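PDB 3T38: arsenate Reductase from Corynebacterium glutamicum, which probably reduces arsenate to arsenite in a thioredoxin-dependent reaction, on a low molecular weight tyrosine phosphatase fold. Local coordinates for residues V81-V89 and I151-C162; I97-A106 and I194-W205. All coordinates share one frame; numbering follows the deposited sequence.

How the interactions relate
Both interactions belong to the low molecular weight phosphatase fold, whose parallel four-stranded sheet is packed against helices. Interaction 1 pairs its two inner strands, 83-88 and 156-159; interaction 2 packs helix 94-106 against the C-terminal helix 190-211. Their centres are about 13 Å apart. Strand 83-88 is followed directly in the chain by helix 94-106, while 156-159 and then 190-211 come later, so the segments of the two contacts alternate along the sequence. They meet through Phe86, whose ring packs on Ala98 and Ile201, and through Val84 on Leu102. One hydrophobic core thus joins the middle of the sheet to the helix pair on the Val84 and Phe86 face.

Interaction 1 of 2, residues V81-V89 and I151-C162; sequences VPQVLFICV and IRASDYVITMGC
Gln83 and Asp155 exchange two hydrogen bonds where the strands begin: Gln83 N donates to Asp155 OD2 at 3.0 Å, on the lone pair pointing away from the other carboxylate oxygen, and Asp155 N returns a bond of 2.7 Å to Gln83 O. That carbonyl also accepts from Tyr156 N, so one oxygen is gripped twice. With CG anti to the carbonyl carbon (chi1 -58°), the Asp155 carboxylate lies back beside the neighbouring strand's first N-H. A parallel ladder follows, from Leu85 N to Tyr156 O and on to Met160 N donating to Ile87 O; its straightest bond joins Ile158 N to Leu85 O, with 168° at the hydrogen. Ser154 OG, bonded to Val150 O, lies 3.2 Å from Leu85 CB.

On one face, Ile158 lies alongside Phe86, its CB 3.6 Å from ring atom CD2, while its CD1 reaches Val84 CG1. SE of Met160, a selenomethionine, makes an oblique Met-aromatic contact, 5.3 Å from the Phe86 ring centroid. On the other face, Ile87 CD1 meets Val157 CG1 and Ile87 CG2 presses on Cys162 SG at 3.3 Å. With strands 111-116 and 173-176 flanking this pair, its chemistry is that of a buried sheet centre: strand 83-88 shares its polar backbone between this ladder and strand 111-116, and mostly apolar side chains line both faces, with Tyr156 OH bonded to Ser211 OG.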
loop_
_atom_site.group_PDB
_atom_site.type_symbol
_atom_site.label_atom_id
_atom_site.label_comp_id
_atom_site.label_asym_id
_atom_site.label_seq_id
_atom_site.Cartn_x
_atom_site.Cartn_y
_atom_site.Cartn_z
ATOM N N VAL A 81 -21.867 -14.338 -2.098
ATOM C CA VAL A 81 -21.479 -15.202 -3.201
ATOM C C VAL A 81 -19.984 -15.523 -3.005
ATOM O O VAL A 81 -19.304 -14.831 -2.252
ATOM C CB VAL A 81 -21.782 -14.461 -4.556
ATOM C CG1 VAL A 81 -23.329 -14.293 -4.741
ATOM C CG2 VAL A 81 -21.123 -13.082 -4.585
ATOM N N PRO A 82 -19.472 -16.576 -3.650
ATOM C CA PRO A 82 -18.014 -16.815 -3.671
ATOM C C PRO A 82 -17.236 -15.587 -4.074
ATOM O O PRO A 82 -17.672 -14.837 -4.935
ATOM C CB PRO A 82 -17.837 -17.894 -4.750
ATOM C CG PRO A 82 -19.188 -18.628 -4.748
ATOM C CD PRO A 82 -20.226 -17.574 -4.433
ATOM N N GLN A 83 -16.087 -15.412 -3.452
ATOM C CA GLN A 83 -15.226 -14.252 -3.609
ATOM C C GLN A 83 -13.904 -14.751 -4.175
ATOM O O GLN A 83 -13.248 -15.608 -3.597
ATOM C CB GLN A 83 -15.002 -13.640 -2.256
ATOM C CG GLN A 83 -16.329 -13.479 -1.349
ATOM C CD GLN A 83 -17.018 -12.125 -1.590
ATOM O OE1 GLN A 83 -16.371 -11.075 -1.548
ATOM N NE2 GLN A 83 -18.296 -12.148 -1.865
ATOM N N VAL A 84 -13.492 -14.228 -5.323
ATOM C CA VAL A 84 -12.270 -14.702 -5.983
ATOM C C VAL A 84 -11.308 -13.546 -6.196
ATOM O O VAL A 84 -11.741 -12.416 -6.505
ATOM C CB VAL A 84 -12.636 -15.305 -7.311
ATOM C CG1 VAL A 84 -11.408 -15.795 -8.071
ATOM C CG2 VAL A 84 -13.693 -16.431 -7.123
ATOM N N LEU A 85 -10.002 -13.814 -6.006
ATOM C CA LEU A 85 -8.996 -12.834 -6.164
ATOM C C LEU A 85 -7.885 -13.331 -7.119
ATOM O O LEU A 85 -7.337 -14.422 -6.918
ATOM C CB LEU A 85 -8.401 -12.504 -4.791
ATOM C CG LEU A 85 -7.130 -11.621 -4.894
ATOM C CD1 LEU A 85 -7.402 -10.163 -5.277
ATOM C CD2 LEU A 85 -6.268 -11.654 -3.683
ATOM N N PHE A 86 -7.524 -12.516 -8.120
ATOM C CA PHE A 86 -6.369 -12.812 -9.004
ATOM C C PHE A 86 -5.250 -11.819 -8.707
ATOM O O PHE A 86 -5.531 -10.638 -8.478
ATOM C CB PHE A 86 -6.745 -12.752 -10.497
ATOM C CG PHE A 86 -7.850 -13.705 -10.863
ATOM C CD1 PHE A 86 -9.212 -13.312 -10.739
ATOM C CD2 PHE A 86 -7.555 -15.021 -11.249
ATOM C CE1 PHE A 86 -10.260 -14.223 -11.064
ATOM C CE2 PHE A 86 -8.606 -15.945 -11.583
ATOM C CZ PHE A 86 -9.938 -15.557 -11.470
ATOM N N ILE A 87 -4.000 -12.298 -8.742
ATOM C CA ILE A 87 -2.846 -11.506 -8.326
ATOM C C ILE A 87 -1.739 -11.773 -9.340
ATOM O O ILE A 87 -1.446 -12.926 -9.554
ATOM C CB ILE A 87 -2.326 -11.963 -6.893
ATOM C CG1 ILE A 87 -3.447 -11.829 -5.830
ATOM C CG2 ILE A 87 -1.101 -11.099 -6.429
ATOM C CD1 ILE A 87 -3.054 -12.299 -4.506
ATOM N N CYS A 88 -1.164 -10.721 -9.950
ATOM C CA CYS A 88 0.014 -10.837 -10.887
ATOM C C CYS A 88 0.897 -9.649 -10.545
ATOM O O CYS A 88 0.669 -8.998 -9.503
ATOM C CB CYS A 88 -0.420 -10.790 -12.363
ATOM S SG CYS A 88 -1.164 -9.158 -12.916
ATOM N N VAL A 89 1.946 -9.392 -11.327
ATOM C CA VAL A 89 2.907 -8.384 -10.874
ATOM C C VAL A 89 2.324 -6.962 -10.952
ATOM O O VAL A 89 2.210 -6.312 -9.945
ATOM C CB VAL A 89 4.299 -8.504 -11.548
ATOM C CG1 VAL A 89 5.213 -7.343 -11.097
ATOM C CG2 VAL A 89 4.947 -9.887 -11.236
ATOM N N ILE A 151 -7.625 -10.369 0.552
ATOM C CA ILE A 151 -7.208 -11.713 0.702
ATOM C C ILE A 151 -8.117 -12.381 1.706
ATOM O O ILE A 151 -8.641 -13.458 1.448
ATOM C CB ILE A 151 -5.732 -11.834 1.126
ATOM C CG1 ILE A 151 -4.776 -11.223 0.061
ATOM C CG2 ILE A 151 -5.372 -13.326 1.337
ATOM C CD1 ILE A 151 -3.308 -10.912 0.680
ATOM N N ARG A 152 -8.359 -11.726 2.833
ATOM C CA ARG A 152 -9.208 -12.300 3.914
ATOM C C ARG A 152 -10.631 -12.591 3.437
ATOM O O ARG A 152 -11.294 -13.564 3.875
ATOM C CB ARG A 152 -9.259 -11.369 5.092
ATOM C CG ARG A 152 -7.959 -11.274 5.893
ATOM C CD ARG A 152 -8.161 -10.470 7.175
ATOM N NE ARG A 152 -6.954 -10.310 7.988
ATOM C CZ ARG A 152 -6.764 -10.924 9.149
ATOM N NH1 ARG A 152 -7.679 -11.772 9.639
ATOM N NH2 ARG A 152 -5.642 -10.728 9.807
ATOM N N ALA A 153 -11.118 -11.730 2.544
ATOM C CA ALA A 153 -12.499 -11.904 2.092
ATOM C C ALA A 153 -12.549 -13.102 1.125
ATOM O O ALA A 153 -13.590 -13.643 0.943
ATOM C CB ALA A 153 -12.976 -10.612 1.391
ATOM N N SER A 154 -11.442 -13.435 0.436
ATOM C CA SER A 154 -11.496 -14.275 -0.731
ATOM C C SER A 154 -11.716 -15.775 -0.358
ATOM O O SER A 154 -11.177 -16.250 0.649
ATOM C CB SER A 154 -10.217 -14.075 -1.552
ATOM O OG SER A 154 -10.197 -12.771 -2.118
ATOM N N ASP A 155 -12.536 -16.488 -1.127
ATOM C CA ASP A 155 -12.640 -17.976 -1.021
ATOM C C ASP A 155 -11.607 -18.667 -1.946
ATOM O O ASP A 155 -11.216 -19.776 -1.693
ATOM C CB ASP A 155 -14.049 -18.474 -1.377
ATOM C CG ASP A 155 -15.123 -17.866 -0.496
ATOM O OD1 ASP A 155 -15.225 -18.270 0.678
ATOM O OD2 ASP A 155 -15.855 -16.951 -0.941
ATOM N N TYR A 156 -11.199 -17.999 -3.028
ATOM C CA TYR A 156 -10.196 -18.500 -3.981
ATOM C C TYR A 156 -9.164 -17.401 -4.182
ATOM O O TYR A 156 -9.539 -16.251 -4.419
ATOM C CB TYR A 156 -10.822 -18.787 -5.358
ATOM C CG TYR A 156 -11.782 -19.943 -5.388
ATOM C CD1 TYR A 156 -13.075 -19.794 -4.881
ATOM C CD2 TYR A 156 -11.382 -21.211 -5.876
ATOM C CE1 TYR A 156 -13.980 -20.854 -4.860
ATOM C CE2 TYR A 156 -12.307 -22.325 -5.878
ATOM C CZ TYR A 156 -13.604 -22.124 -5.348
ATOM O OH TYR A 156 -14.541 -23.141 -5.324
ATOM N N VAL A 157 -7.875 -17.735 -4.122
ATOM C CA VAL A 157 -6.844 -16.733 -4.367
ATOM C C VAL A 157 -5.971 -17.327 -5.425
ATOM O O VAL A 157 -5.392 -18.389 -5.199
ATOM C CB VAL A 157 -5.957 -16.457 -3.093
ATOM C CG1 VAL A 157 -4.749 -15.578 -3.449
ATOM C CG2 VAL A 157 -6.769 -15.862 -1.902
ATOM N N ILE A 158 -5.883 -16.665 -6.580
ATOM C CA ILE A 158 -5.154 -17.223 -7.738
ATOM C C ILE A 158 -3.994 -16.336 -8.058
ATOM O O ILE A 158 -4.142 -15.197 -8.385
ATOM C CB ILE A 158 -6.033 -17.443 -9.029
ATOM C CG1 ILE A 158 -7.166 -18.446 -8.782
ATOM C CG2 ILE A 158 -5.230 -17.993 -10.181
ATOM C CD1 ILE A 158 -8.363 -17.859 -8.091
ATOM N N THR A 159 -2.851 -16.951 -8.034
ATOM C CA THR A 159 -1.553 -16.365 -8.183
ATOM C C THR A 159 -1.030 -16.542 -9.618
ATOM O O THR A 159 -1.166 -17.610 -10.186
ATOM C CB THR A 159 -0.650 -17.091 -7.122
ATOM O OG1 THR A 159 -0.480 -16.171 -6.025
ATOM C CG2 THR A 159 0.630 -17.573 -7.660
HETATM N N MSE A 160 -0.483 -15.476 -10.203
HETATM C CA MSE A 160 -0.069 -15.493 -11.614
HETATM C C MSE A 160 1.330 -14.830 -11.828
HETATM O O MSE A 160 1.500 -13.906 -12.645
HETATM C CB MSE A 160 -1.153 -14.811 -12.467
HETATM C CG MSE A 160 -2.559 -15.106 -11.958
HETATM SE SE MSE A 160 -3.958 -14.325 -13.118
HETATM C CE MSE A 160 -3.620 -15.289 -14.789
ATOM N N GLY A 161 2.314 -15.301 -11.066
ATOM C CA GLY A 161 3.674 -14.837 -11.202
ATOM C C GLY A 161 4.056 -13.679 -10.303
ATOM O O GLY A 161 5.073 -13.035 -10.556
ATOM N N CYS A 162 3.252 -13.404 -9.260
ATOM C CA CYS A 162 3.562 -12.293 -8.344
ATOM C C CYS A 162 4.731 -12.618 -7.383
ATOM O O CYS A 162 5.357 -11.732 -6.811
ATOM C CB CYS A 162 2.306 -11.841 -7.601
ATOM S SG CYS A 162 1.420 -13.235 -6.877
HETATM O O HOH W 1 -11.792 -11.571 -3.757
HETATM O O HOH W 2 2.553 -11.765 -13.040
#

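Interaction 2 of 2, residues I97-A106 and I194-W205; sequences IASALLSHYA and IEEIDGRIRELW
Tyr105 lays its CB against the indole of Trp205, 3.5 Å from CD1, and sends its ring along the C-terminal helix to Asp198. Knobs-into-holes packing joins these two helices of the phosphatase fold, whose segments cross at -45° with axes 9.5 Å apart. Tyr105 fills a hole formed by Asp198, Ile201, Arg202 and Trp205; one turn earlier Leu101 enters another, its CD1 3.6 Å from Asp198 CA. In return Ile201 is a knob among Ala98, Leu101, Leu102 and Tyr105. Its chi1 of -70° sets CG1 beside the backbone N and leaves CG2 anti to it, pointing at the edge of the Tyr105 ring, while CD1 runs over to Ala98 CB. Farther toward the N-terminal ends, Ile97 crosses Ile194 at about a right angle, and Ile97 CG2 also touches Ile197 CG2.

The polar part of the interface is built round the tyrosine hydroxyl. Tyr105 OH donates a hydrogen bond to Asp198 OD1, modelled at a very short 2.4 Å whose exact length is doubtful, with ring and carboxylate nearly coplanar. Asp198 OD2 meanwhile forms a salt bridge with Arg134, which should steady the carboxylate as an acceptor. Arg202, extended from CG to NE, brings one face of its guanidinium over the same hydroxyl oxygen. On the Trp205 indole, away from CD1, Ala106 makes a CH-pi contact: its CB stands 3.6 Å from the centroid of the six-membered ring, only 10° off the normal.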
loop_
_atom_site.group_PDB
_atom_site.type_symbol
_atom_site.label_atom_id
_atom_site.label_comp_id
_atom_site.label_asym_id
_atom_site.label_seq_id
_atom_site.Cartn_x
_atom_site.Cartn_y
_atom_site.Cartn_z
ATOM N N ILE A 97 -7.188 -9.569 -17.029
ATOM C CA ILE A 97 -7.754 -10.503 -17.968
ATOM C C ILE A 97 -8.518 -11.571 -17.228
ATOM O O ILE A 97 -9.688 -11.832 -17.575
ATOM C CB ILE A 97 -6.651 -11.211 -18.815
ATOM C CG1 ILE A 97 -5.859 -10.172 -19.602
ATOM C CG2 ILE A 97 -7.298 -12.316 -19.726
ATOM C CD1 ILE A 97 -4.566 -10.749 -20.244
ATOM N N ALA A 98 -7.884 -12.190 -16.222
ATOM C CA ALA A 98 -8.515 -13.289 -15.540
ATOM C C ALA A 98 -9.777 -12.788 -14.841
ATOM O O ALA A 98 -10.836 -13.428 -14.870
ATOM C CB ALA A 98 -7.584 -13.921 -14.537
ATOM N N SER A 99 -9.656 -11.634 -14.193
ATOM C CA SER A 99 -10.762 -11.115 -13.437
ATOM C C SER A 99 -11.952 -10.783 -14.331
ATOM O O SER A 99 -13.111 -11.039 -13.944
ATOM C CB SER A 99 -10.324 -9.837 -12.656
ATOM O OG SER A 99 -11.465 -9.195 -12.070
ATOM N N ALA A 100 -11.682 -10.173 -15.493
ATOM C CA ALA A 100 -12.763 -9.738 -16.378
ATOM C C ALA A 100 -13.429 -10.926 -17.069
ATOM O O ALA A 100 -14.627 -10.894 -17.319
ATOM C CB ALA A 100 -12.276 -8.649 -17.414
ATOM N N LEU A 101 -12.666 -11.987 -17.330
ATOM C CA LEU A 101 -13.218 -13.176 -17.991
ATOM C C LEU A 101 -14.145 -13.850 -16.961
ATOM O O LEU A 101 -15.304 -14.173 -17.248
ATOM C CB LEU A 101 -12.088 -14.077 -18.559
ATOM C CG LEU A 101 -11.350 -13.596 -19.854
ATOM C CD1 LEU A 101 -10.113 -14.440 -20.336
ATOM C CD2 LEU A 101 -12.326 -13.578 -21.042
ATOM N N LEU A 102 -13.697 -13.985 -15.727
ATOM C CA LEU A 102 -14.592 -14.642 -14.745
ATOM C C LEU A 102 -15.875 -13.848 -14.500
ATOM O O LEU A 102 -16.953 -14.426 -14.450
ATOM C CB LEU A 102 -13.836 -15.020 -13.426
ATOM C CG LEU A 102 -14.614 -15.711 -12.301
ATOM C CD1 LEU A 102 -15.285 -16.994 -12.780
ATOM C CD2 LEU A 102 -13.716 -16.019 -11.093
ATOM N N SER A 103 -15.794 -12.533 -14.381
ATOM C CA SER A 103 -17.027 -11.738 -14.219
ATOM C C SER A 103 -17.950 -11.895 -15.392
ATOM O O SER A 103 -19.164 -11.931 -15.231
ATOM C CB SER A 103 -16.737 -10.234 -13.955
ATOM O OG SER A 103 -15.818 -10.115 -12.852
ATOM N N HIS A 104 -17.354 -11.990 -16.578
ATOM C CA HIS A 104 -18.074 -12.112 -17.833
ATOM C C HIS A 104 -18.856 -13.459 -17.915
ATOM O O HIS A 104 -20.029 -13.455 -18.324
ATOM C CB HIS A 104 -17.080 -11.939 -18.979
ATOM C CG HIS A 104 -17.563 -12.409 -20.311
ATOM N ND1 HIS A 104 -18.299 -11.611 -21.163
ATOM C CD2 HIS A 104 -17.335 -13.568 -20.982
ATOM C CE1 HIS A 104 -18.554 -12.278 -22.279
ATOM N NE2 HIS A 104 -17.967 -13.463 -22.201
ATOM N N TYR A 105 -18.247 -14.585 -17.506
ATOM C CA TYR A 105 -19.002 -15.874 -17.438
ATOM C C TYR A 105 -19.951 -15.883 -16.277
ATOM O O TYR A 105 -21.023 -16.317 -16.408
ATOM C CB TYR A 105 -18.058 -17.105 -17.386
ATOM C CG TYR A 105 -17.116 -17.168 -18.600
ATOM C CD1 TYR A 105 -17.622 -17.156 -19.859
ATOM C CD2 TYR A 105 -15.752 -17.214 -18.462
ATOM C CE1 TYR A 105 -16.813 -17.185 -20.969
ATOM C CE2 TYR A 105 -14.893 -17.199 -19.590
ATOM C CZ TYR A 105 -15.443 -17.201 -20.839
ATOM O OH TYR A 105 -14.680 -17.228 -22.026
ATOM N N ALA A 106 -19.555 -15.360 -15.130
ATOM C CA ALA A 106 -20.280 -15.619 -13.860
ATOM C C ALA A 106 -21.279 -14.527 -13.478
ATOM O O ALA A 106 -22.249 -14.793 -12.809
ATOM C CB ALA A 106 -19.238 -15.866 -12.693
ATOM N N ILE A 194 -4.246 -14.206 -23.298
ATOM C CA ILE A 194 -5.696 -14.082 -23.122
ATOM C C ILE A 194 -6.378 -15.432 -23.363
ATOM O O ILE A 194 -7.182 -15.859 -22.547
ATOM C CB ILE A 194 -6.276 -12.892 -23.951
ATOM C CG1 ILE A 194 -5.817 -11.588 -23.298
ATOM C CG2 ILE A 194 -7.761 -12.914 -24.013
ATOM C CD1 ILE A 194 -6.098 -10.239 -24.065
ATOM N N GLU A 195 -5.950 -16.143 -24.411
ATOM C CA GLU A 195 -6.476 -17.479 -24.760
ATOM C C GLU A 195 -6.142 -18.511 -23.719
ATOM O O GLU A 195 -6.977 -19.324 -23.402
ATOM C CB GLU A 195 -5.900 -18.001 -26.070
ATOM C CG GLU A 195 -5.877 -16.982 -27.144
ATOM C CD GLU A 195 -7.155 -16.978 -27.951
ATOM O OE1 GLU A 195 -8.257 -16.953 -27.291
ATOM O OE2 GLU A 195 -7.040 -17.012 -29.221
ATOM N N GLU A 196 -4.904 -18.517 -23.228
ATOM C CA GLU A 196 -4.555 -19.496 -22.205
ATOM C C GLU A 196 -5.331 -19.222 -20.910
ATOM O O GLU A 196 -5.848 -20.131 -20.296
ATOM C CB GLU A 196 -3.059 -19.558 -21.961
ATOM C CG GLU A 196 -2.739 -20.310 -20.675
ATOM C CD GLU A 196 -1.256 -20.580 -20.496
ATOM O OE1 GLU A 196 -0.429 -19.798 -21.057
ATOM O OE2 GLU A 196 -0.923 -21.575 -19.786
ATOM N N ILE A 197 -5.445 -17.965 -20.528
ATOM C CA ILE A 197 -6.133 -17.642 -19.335
ATOM C C ILE A 197 -7.634 -17.984 -19.429
ATOM O O ILE A 197 -8.202 -18.558 -18.493
ATOM C CB ILE A 197 -5.927 -16.159 -19.007
ATOM C CG1 ILE A 197 -4.460 -15.917 -18.563
ATOM C CG2 ILE A 197 -6.980 -15.659 -17.950
ATOM C CD1 ILE A 197 -4.135 -14.341 -18.519
ATOM N N ASP A 198 -8.260 -17.646 -20.563
ATOM C CA ASP A 198 -9.652 -17.994 -20.825
ATOM C C ASP A 198 -9.916 -19.497 -20.641
ATOM O O ASP A 198 -10.834 -19.876 -19.905
ATOM C CB ASP A 198 -10.043 -17.580 -22.255
ATOM C CG ASP A 198 -11.570 -17.548 -22.467
ATOM O OD1 ASP A 198 -12.370 -17.479 -21.473
ATOM O OD2 ASP A 198 -11.984 -17.575 -23.631
ATOM N N GLY A 199 -9.130 -20.347 -21.301
ATOM C CA GLY A 199 -9.194 -21.774 -21.022
ATOM C C GLY A 199 -9.188 -22.141 -19.533
ATOM O O GLY A 199 -9.944 -23.033 -19.112
ATOM N N ARG A 200 -8.355 -21.463 -18.731
ATOM C CA ARG A 200 -8.234 -21.776 -17.308
ATOM C C ARG A 200 -9.436 -21.199 -16.508
ATOM O O ARG A 200 -9.899 -21.796 -15.529
ATOM C CB ARG A 200 -6.908 -21.234 -16.724
ATOM C CG ARG A 200 -5.595 -22.043 -17.162
ATOM C CD ARG A 200 -4.335 -21.273 -16.749
ATOM N NE ARG A 200 -3.090 -22.047 -16.697
ATOM C CZ ARG A 200 -2.790 -22.945 -15.749
ATOM N NH1 ARG A 200 -3.664 -23.258 -14.778
ATOM N NH2 ARG A 200 -1.622 -23.556 -15.789
ATOM N N ILE A 201 -9.912 -20.037 -16.931
ATOM C CA ILE A 201 -11.049 -19.389 -16.302
ATOM C C ILE A 201 -12.303 -20.262 -16.514
ATOM O O ILE A 201 -13.113 -20.427 -15.594
ATOM C CB ILE A 201 -11.274 -17.931 -16.876
ATOM C CG1 ILE A 201 -10.163 -17.004 -16.432
ATOM C CG2 ILE A 201 -12.674 -17.362 -16.491
ATOM C CD1 ILE A 201 -10.157 -16.760 -14.877
ATOM N N ARG A 202 -12.463 -20.819 -17.719
ATOM C CA ARG A 202 -13.594 -21.733 -17.966
ATOM C C ARG A 202 -13.666 -22.909 -17.010
ATOM O O ARG A 202 -14.731 -23.188 -16.485
ATOM C CB ARG A 202 -13.671 -22.201 -19.408
ATOM C CG ARG A 202 -13.929 -21.063 -20.380
ATOM C CD ARG A 202 -13.706 -21.596 -21.786
ATOM N NE ARG A 202 -13.961 -20.591 -22.799
ATOM C CZ ARG A 202 -15.167 -20.316 -23.289
ATOM N NH1 ARG A 202 -16.237 -20.953 -22.852
ATOM N NH2 ARG A 202 -15.292 -19.383 -24.217
ATOM N N GLU A 203 -12.528 -23.553 -16.755
ATOM C CA GLU A 203 -12.483 -24.700 -15.847
ATOM C C GLU A 203 -12.709 -24.250 -14.424
ATOM O O GLU A 203 -13.383 -24.927 -13.676
ATOM C CB GLU A 203 -11.166 -25.466 -15.935
ATOM C CG GLU A 203 -10.930 -26.112 -17.289
ATOM C CD GLU A 203 -12.152 -26.925 -17.814
ATOM O OE1 GLU A 203 -12.679 -27.811 -17.064
ATOM O OE2 GLU A 203 -12.569 -26.671 -18.990
ATOM N N LEU A 204 -12.161 -23.090 -14.068
ATOM C CA LEU A 204 -12.311 -22.594 -12.742
ATOM C C LEU A 204 -13.796 -22.308 -12.479
ATOM O O LEU A 204 -14.295 -22.744 -11.458
ATOM C CB LEU A 204 -11.463 -21.345 -12.494
ATOM C CG LEU A 204 -11.799 -20.592 -11.198
ATOM C CD1 LEU A 204 -11.414 -21.418 -9.943
ATOM C CD2 LEU A 204 -11.126 -19.236 -11.139
ATOM N N TRP A 205 -14.479 -21.630 -13.413
ATOM C CA TRP A 205 -15.913 -21.333 -13.304
ATOM C C TRP A 205 -16.794 -22.603 -13.257
ATOM O O TRP A 205 -17.686 -22.740 -12.398
ATOM C CB TRP A 205 -16.325 -20.378 -14.436
ATOM C CG TRP A 205 -17.819 -20.081 -14.584
ATOM C CD1 TRP A 205 -18.562 -20.127 -15.741
ATOM C CD2 TRP A 205 -18.726 -19.727 -13.537
ATOM N NE1 TRP A 205 -19.861 -19.794 -15.467
ATOM C CE2 TRP A 205 -19.989 -19.545 -14.123
ATOM C CE3 TRP A 205 -18.589 -19.556 -12.144
ATOM C CZ2 TRP A 205 -21.127 -19.191 -13.368
ATOM C CZ3 TRP A 205 -19.707 -19.189 -11.391
ATOM C CH2 TRP A 205 -20.965 -19.009 -12.009
#